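Local coordinates for putative ATP-grasp superfamily protein (Archaeoglobus fulgidus, PDB 3DF7) that is of unknown function but belongs to the ATP-grasp superfamily and probably binds ATP and a metal ion, at residues Lys117-Val122 against Arg218-Glu224. Numbering follows the deposited sequence.
Sequences KLRGEV and RAVECVE
Lys117 reaches across to the Cys222 carbonyl, its NZ lying 2.7 Å from Cys222 O in the one hydrogen bond between the two segments. The ammonium approaches well off the plane of the carbonyl, tilted by 33°. Bends at chi2 (76°) and chi4 (68°) curl the lysine chain over toward this oxygen. The same NZ stands 3.9 Å from Glu224 OE1, a long salt bridge. With an alanine here, Cys222 O would probably lose its lysine donor and the Glu224 carboxylate its nearby positive charge. Cys222 itself points into the other segment: its SG is modelled against the aliphatic part of Glu121, 3.6 Å from Glu121 CG, the still shorter distance to CB being doubtful, while its CB packs on the methyl Leu118 CD2 at 3.7 Å. The contact joins the C-terminal ends of helices 111-118 and 206-220, and the turns that follow them, within the ATP-grasp domain, both resting on strand 240-246 at the edge of the large antiparallel sheet, where Leu118, Val122 and Ala219 all touch Val242. Leu118 CD2 also touches Ala219 O, and Val122 CG1 meets Ala219 CB at 4.2 Å. Farther along, Arg218 passes its methylene CD by Glu121 O at 3.1 Å; beyond a bend at chi3, its guanidinium forms salt bridges with Glu214 and Glu215 of its own helix.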
# COMPACT_ATOMS: atom_id res chain seq x y z
N LYS A 117 4.22 7.87 17.59
CA LYS A 117 3.99 6.48 17.94
C LYS A 117 5.25 5.64 17.80
O LYS A 117 5.54 4.79 18.65
CB LYS A 117 2.89 5.89 17.05
CG LYS A 117 2.36 4.54 17.52
CD LYS A 117 1.43 4.70 18.71
CE LYS A 117 0.94 3.36 19.24
NZ LYS A 117 2.05 2.57 19.85
N LEU A 118 6.02 5.89 16.75
CA LEU A 118 7.23 5.12 16.47
C LEU A 118 8.58 5.59 17.04
O LEU A 118 9.44 4.76 17.36
CB LEU A 118 7.41 4.97 14.96
CG LEU A 118 6.26 4.35 14.16
CD1 LEU A 118 6.60 4.40 12.68
CD2 LEU A 118 6.03 2.92 14.62
N ARG A 119 8.76 6.90 17.17
CA ARG A 119 10.04 7.47 17.60
C ARG A 119 10.84 6.79 18.71
O ARG A 119 12.07 6.73 18.63
CB ARG A 119 9.90 8.96 17.93
CG ARG A 119 8.94 9.29 19.04
CD ARG A 119 8.96 10.78 19.32
NE ARG A 119 7.88 11.18 20.21
CZ ARG A 119 7.62 12.43 20.56
NH1 ARG A 119 8.37 13.42 20.09
NH2 ARG A 119 6.60 12.70 21.36
N GLY A 120 10.18 6.28 19.74
CA GLY A 120 10.92 5.63 20.80
C GLY A 120 11.03 4.13 20.66
O GLY A 120 11.59 3.45 21.53
N GLU A 121 10.53 3.60 19.55
CA GLU A 121 10.53 2.16 19.33
C GLU A 121 11.30 1.67 18.11
O GLU A 121 11.68 0.50 18.04
CB GLU A 121 9.08 1.68 19.23
CG GLU A 121 8.26 1.99 20.46
CD GLU A 121 8.38 0.91 21.51
OE1 GLU A 121 9.48 0.33 21.66
OE2 GLU A 121 7.36 0.63 22.18
N VAL A 122 11.53 2.56 17.15
CA VAL A 122 12.25 2.21 15.94
C VAL A 122 12.86 3.46 15.33
O VAL A 122 12.41 4.57 15.60
CB VAL A 122 11.31 1.53 14.91
CG1 VAL A 122 10.27 2.52 14.42
CG2 VAL A 122 12.11 0.96 13.74
N ARG A 218 9.75 -4.44 13.58
CA ARG A 218 9.79 -3.69 14.83
C ARG A 218 8.78 -2.54 14.79
O ARG A 218 8.13 -2.23 15.79
CB ARG A 218 11.20 -3.14 15.07
CG ARG A 218 11.45 -2.74 16.53
CD ARG A 218 12.82 -2.06 16.70
NE ARG A 218 13.89 -2.83 16.08
CZ ARG A 218 14.30 -4.03 16.48
NH1 ARG A 218 13.74 -4.63 17.53
NH2 ARG A 218 15.28 -4.64 15.83
N ALA A 219 8.66 -1.91 13.62
CA ALA A 219 7.73 -0.80 13.43
C ALA A 219 6.27 -1.20 13.57
O ALA A 219 5.51 -0.56 14.30
CB ALA A 219 7.96 -0.15 12.06
N VAL A 220 5.87 -2.25 12.87
CA VAL A 220 4.47 -2.68 12.92
C VAL A 220 4.06 -3.23 14.28
O VAL A 220 2.90 -3.12 14.67
CB VAL A 220 4.14 -3.73 11.82
CG1 VAL A 220 4.33 -3.10 10.44
CG2 VAL A 220 5.01 -4.96 11.98
N GLU A 221 5.00 -3.79 15.02
CA GLU A 221 4.66 -4.33 16.33
C GLU A 221 4.31 -3.20 17.30
O GLU A 221 3.76 -3.44 18.38
CB GLU A 221 5.80 -5.20 16.86
CG GLU A 221 6.11 -6.34 15.89
CD GLU A 221 6.82 -7.52 16.52
OE1 GLU A 221 7.92 -7.33 17.07
OE2 GLU A 221 6.27 -8.64 16.47
N CYS A 222 4.61 -1.96 16.90
CA CYS A 222 4.32 -0.77 17.72
C CYS A 222 2.86 -0.35 17.63
O CYS A 222 2.32 0.24 18.56
CB CYS A 222 5.15 0.43 17.26
SG CYS A 222 6.90 0.35 17.60
N VAL A 223 2.23 -0.64 16.50
CA VAL A 223 0.85 -0.23 16.26
C VAL A 223 -0.20 -1.32 16.41
O VAL A 223 -0.37 -2.16 15.53
CB VAL A 223 0.72 0.39 14.85
CG1 VAL A 223 -0.62 1.09 14.71
CG2 VAL A 223 1.87 1.35 14.59
N GLU A 224 -0.92 -1.28 17.52
CA GLU A 224 -1.97 -2.27 17.76
C GLU A 224 -3.09 -2.07 16.74
O GLU A 224 -3.47 -0.94 16.45
CB GLU A 224 -2.54 -2.12 19.17
CG GLU A 224 -1.59 -2.55 20.28
CD GLU A 224 -0.27 -1.81 20.23
OE1 GLU A 224 -0.28 -0.56 20.14
OE2 GLU A 224 0.79 -2.48 20.30